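Local coordinates for protein bottromycin amidohydrolase (Streptomyces purpureus, PDB 6I5S) that probably hydrolyses an amide bond in a thiazoline-containing intermediate, serving as gatekeeper of bottromycin biosynthesis with two zinc ions in its active site, at residues A113-W118 with M224-H229. Numbering follows the deposited sequence.
Sequences AYRQLW and MRSTEH. With ZN (zinc ion), chain B.
R115 meets E228 and S226 in a buried polar contact, a salt bridge joined to a short hydrogen-bond chain, between the strands 111-116 and 226-228 next to the two-zinc site of the amidohydrolase barrel. The backbones stay well apart: the CA atoms of L117 and E228, the nearest across the two segments, are 9.9 Å apart, and long side chains do the bridging. Arginine suits this place because its flat head offers several N-H groups at once. Its NH2 gives a nearly straight bond (169°) to S226 OG at 2.8 Å, lying in the guanidinium plane, while NH1 reaches E228 OE2 at 2.9 Å from the syn side, more bent and tilted from that plane. The third nitrogen, NE, is held by the carbonyl of A93, so both ends of the head are fixed. S226 is short enough to sit between its neighbours: chi1 of 71° tucks OG between its backbone N and carbonyl carbon, where it accepts from R115 and donates to E228 OE2 at 2.7 Å. E228 folds back at chi2 (-63°), and its other oxygen, OE1, takes a hydrogen bond from ND1 of the zinc ligand H94. L117 supplies the nonpolar side, its CD2 lying 3.7 Å from E228 OE1. With an alanine here instead of E228, the buried charge of R115 would probably be left without its mate and ND1 of H94 without its acceptor, the ring's rotation less firmly fixed. Next along the chain, H229 binds zinc through NE2 at 2.2 Å, and H210 joins it on the same metal. E228 is thus a second-shell residue: its carboxylate is placed to orient H94 and would probably polarise that imidazole toward its metal, while R115 and S226 hold the carboxylate and probably keep it ionised.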
ATOM      1  N   ALA A 113       2.732   6.007   4.984  1.00 23.94           N
ATOM      2  CA  ALA A 113       2.078   5.027   5.839  1.00 24.25           C
ATOM      3  C   ALA A 113       1.704   3.817   4.968  1.00 26.30           C
ATOM      4  O   ALA A 113       1.660   3.896   3.737  1.00 25.44           O
ATOM      5  CB  ALA A 113       0.830   5.606   6.501  1.00 28.87           C
ATOM      6  N   TYR A 114       1.556   2.671   5.610  1.00 24.60           N
ATOM      7  CA  TYR A 114       1.144   1.479   4.878  1.00 22.66           C
ATOM      8  C   TYR A 114       0.374   0.565   5.841  1.00 22.64           C
ATOM      9  O   TYR A 114       0.627   0.568   7.058  1.00 23.33           O
ATOM     10  CB  TYR A 114       2.358   0.754   4.276  1.00 23.33           C
ATOM     11  CG  TYR A 114       3.396   0.247   5.302  1.00 26.82           C
ATOM     12  CD1 TYR A 114       3.406  -1.084   5.744  1.00 27.27           C
ATOM     13  CD2 TYR A 114       4.375   1.101   5.803  1.00 26.78           C
ATOM     14  CE1 TYR A 114       4.328  -1.527   6.697  1.00 27.58           C
ATOM     15  CE2 TYR A 114       5.342   0.666   6.753  1.00 28.91           C
ATOM     16  CZ  TYR A 114       5.330  -0.654   7.166  1.00 31.31           C
ATOM     17  OH  TYR A 114       6.225  -1.079   8.057  1.00 29.28           O
ATOM     18  N   ARG A 115      -0.533  -0.225   5.263  1.00 23.53           N
ATOM     19  CA  ARG A 115      -1.139  -1.370   5.953  1.00 22.98           C
ATOM     20  C   ARG A 115      -0.280  -2.597   5.677  1.00 28.70           C
ATOM     21  O   ARG A 115      -0.088  -3.024   4.525  1.00 27.42           O
ATOM     22  CB  ARG A 115      -2.586  -1.606   5.531  1.00 25.08           C
ATOM     23  CG  ARG A 115      -3.492  -0.445   5.829  1.00 24.02           C
ATOM     24  CD  ARG A 115      -4.992  -0.837   5.738  1.00 26.80           C
ATOM     25  NE  ARG A 115      -5.320  -1.513   4.457  1.00 26.73           N
ATOM     26  CZ  ARG A 115      -6.458  -2.142   4.183  1.00 26.91           C
ATOM     27  NH1 ARG A 115      -6.653  -2.727   3.009  1.00 27.63           N
ATOM     28  NH2 ARG A 115      -7.478  -2.194   5.059  1.00 25.40           N
ATOM     29  N   GLN A 116       0.214  -3.173   6.746  1.00 21.31           N
ATOM     30  CA  GLN A 116       0.970  -4.424   6.726  1.00 23.57           C
ATOM     31  C   GLN A 116      -0.009  -5.549   6.967  1.00 29.84           C
ATOM     32  O   GLN A 116      -0.410  -5.798   8.106  1.00 27.46           O
ATOM     33  CB  GLN A 116       2.051  -4.430   7.793  1.00 22.00           C
ATOM     34  CG  GLN A 116       2.808  -5.749   7.883  1.00 31.48           C
ATOM     35  CD  GLN A 116       3.662  -6.012   6.657  1.00 28.78           C
ATOM     36  OE1 GLN A 116       4.103  -5.089   5.978  1.00 29.87           O
ATOM     37  NE2 GLN A 116       3.891  -7.272   6.368  1.00 28.21           N
ATOM     38  N   LEU A 117      -0.390  -6.228   5.894  1.00 29.49           N
ATOM     39  CA  LEU A 117      -1.473  -7.203   5.970  1.00 34.17           C
ATOM     40  C   LEU A 117      -0.983  -8.610   6.286  1.00 45.23           C
ATOM     41  O   LEU A 117      -1.748  -9.575   6.161  1.00 51.92           O
ATOM     42  CB  LEU A 117      -2.297  -7.145   4.663  1.00 38.03           C
ATOM     43  CG  LEU A 117      -3.675  -6.561   4.984  1.00 50.27           C
ATOM     44  CD1 LEU A 117      -3.630  -5.212   5.629  1.00 32.61           C
ATOM     45  CD2 LEU A 117      -4.501  -6.498   3.729  1.00 55.34           C
ATOM     46  N   TRP A 118       0.248  -8.744   6.743  1.00 34.00           N
ATOM     47  CA  TRP A 118       0.744  -9.940   7.385  1.00 34.93           C
ATOM     48  C   TRP A 118       1.672  -9.436   8.481  1.00 32.09           C
ATOM     49  O   TRP A 118       2.872  -9.496   8.352  1.00 34.43           O
ATOM     50  CB  TRP A 118       1.479 -10.859   6.407  1.00 42.31           C
ATOM     51  CG  TRP A 118       1.431 -12.254   6.793  1.00 59.54           C
ATOM     52  CD1 TRP A 118       1.914 -12.811   7.939  1.00 55.97           C
ATOM     53  CD2 TRP A 118       0.867 -13.316   6.023  1.00 73.21           C
ATOM     54  NE1 TRP A 118       1.676 -14.170   7.936  1.00 66.04           N
ATOM     55  CE2 TRP A 118       1.040 -14.503   6.765  1.00 83.26           C
ATOM     56  CE3 TRP A 118       0.229 -13.379   4.773  1.00 79.58           C
ATOM     57  CZ2 TRP A 118       0.601 -15.743   6.298  1.00 93.35           C
ATOM     58  CZ3 TRP A 118      -0.214 -14.611   4.313  1.00 84.05           C
ATOM     59  CH2 TRP A 118      -0.023 -15.777   5.076  1.00 94.63           C
ATOM     60  N   MET A 224     -16.799  -6.720   7.416  1.00 29.46           N
ATOM     61  CA  MET A 224     -15.366  -6.486   7.305  1.00 26.29           C
ATOM     62  C   MET A 224     -15.051  -5.017   7.029  1.00 25.95           C
ATOM     63  O   MET A 224     -15.726  -4.352   6.240  1.00 26.22           O
ATOM     64  CB  MET A 224     -14.763  -7.366   6.193  1.00 30.79           C
ATOM     65  CG  MET A 224     -14.858  -8.886   6.549  1.00 30.15           C
ATOM     66  SD  MET A 224     -14.245  -9.977   5.243  1.00 28.32           S
ATOM     67  CE  MET A 224     -12.490  -9.572   5.127  1.00 29.21           C
ATOM     68  N   ARG A 225     -14.007  -4.521   7.675  1.00 27.25           N
ATOM     69  CA  ARG A 225     -13.633  -3.127   7.485  1.00 26.45           C
ATOM     70  C   ARG A 225     -13.163  -2.883   6.054  1.00 24.82           C
ATOM     71  O   ARG A 225     -13.467  -1.839   5.468  1.00 28.53           O
ATOM     72  CB  ARG A 225     -12.543  -2.728   8.475  1.00 25.36           C
ATOM     73  CG  ARG A 225     -11.742  -1.390   8.194  1.00 29.69           C
ATOM     74  CD  ARG A 225     -12.594  -0.196   8.459  1.00 31.24           C
ATOM     75  NE  ARG A 225     -13.029  -0.162   9.835  1.00 34.77           N
ATOM     76  CZ  ARG A 225     -12.332   0.273  10.859  1.00 37.02           C
ATOM     77  NH1 ARG A 225     -11.083   0.709  10.723  1.00 31.67           N
ATOM     78  NH2 ARG A 225     -12.909   0.238  12.049  1.00 39.39           N
ATOM     79  N   SER A 226     -12.462  -3.854   5.475  1.00 28.13           N
ATOM     80  CA  SER A 226     -12.122  -3.795   4.068  1.00 26.55           C
ATOM     81  C   SER A 226     -11.997  -5.223   3.543  1.00 27.78           C
ATOM     82  O   SER A 226     -11.754  -6.167   4.295  1.00 27.07           O
ATOM     83  CB  SER A 226     -10.805  -3.036   3.794  1.00 24.47           C
ATOM     84  OG  SER A 226      -9.668  -3.813   4.238  1.00 27.39           O
ATOM     85  N   THR A 227     -12.144  -5.357   2.232  1.00 27.76           N
ATOM     86  CA  THR A 227     -11.914  -6.618   1.516  1.00 26.99           C
ATOM     87  C   THR A 227     -10.902  -6.366   0.403  1.00 30.12           C
ATOM     88  O   THR A 227     -10.842  -5.263  -0.184  1.00 27.96           O
ATOM     89  CB  THR A 227     -13.182  -7.232   0.921  1.00 27.12           C
ATOM     90  OG1 THR A 227     -13.830  -6.317   0.018  1.00 28.92           O
ATOM     91  CG2 THR A 227     -14.206  -7.586   2.073  1.00 29.03           C
ATOM     92  N   GLU A 228     -10.046  -7.372   0.189  1.00 24.76           N
ATOM     93  CA  GLU A 228      -8.872  -7.233  -0.658  1.00 26.07           C
ATOM     94  C   GLU A 228      -9.010  -8.055  -1.943  1.00 25.64           C
ATOM     95  O   GLU A 228      -9.590  -9.150  -1.961  1.00 28.18           O
ATOM     96  CB  GLU A 228      -7.596  -7.680   0.078  1.00 36.34           C
ATOM     97  CG  GLU A 228      -7.492  -7.159   1.550  1.00 42.79           C
ATOM     98  CD  GLU A 228      -7.437  -5.669   1.578  1.00 37.42           C
ATOM     99  OE1 GLU A 228      -6.520  -5.135   0.912  1.00 37.72           O
ATOM    100  OE2 GLU A 228      -8.296  -5.031   2.222  1.00 34.26           O
ATOM    101  N   HIS A 229      -8.384  -7.533  -2.981  1.00 26.34           N
ATOM    102  CA  HIS A 229      -8.126  -8.221  -4.254  1.00 26.12           C
ATOM    103  C   HIS A 229      -9.378  -8.457  -5.078  1.00 25.34           C
ATOM    104  O   HIS A 229      -9.299  -9.161  -6.102  1.00 25.54           O
ATOM    105  CB  HIS A 229      -7.439  -9.585  -4.039  1.00 26.03           C
ATOM    106  CG  HIS A 229      -6.307  -9.590  -3.073  1.00 29.87           C
ATOM    107  ND1 HIS A 229      -5.181  -8.809  -3.218  1.00 29.92           N
ATOM    108  CD2 HIS A 229      -6.102 -10.341  -1.949  1.00 33.29           C
ATOM    109  CE1 HIS A 229      -4.352  -9.048  -2.212  1.00 32.28           C
ATOM    110  NE2 HIS A 229      -4.882  -9.977  -1.442  1.00 28.21           N
TER
HETATM  111 ZN    ZN B 501      -4.033 -11.572  -0.209  0.61 35.03          ZN
HETATM  112  O   HOH W   1      -2.739 -13.275  -0.079  1.00 60.36           O
HETATM  113  O   HOH W   2      -1.989 -10.975  -0.891  1.00 39.82           O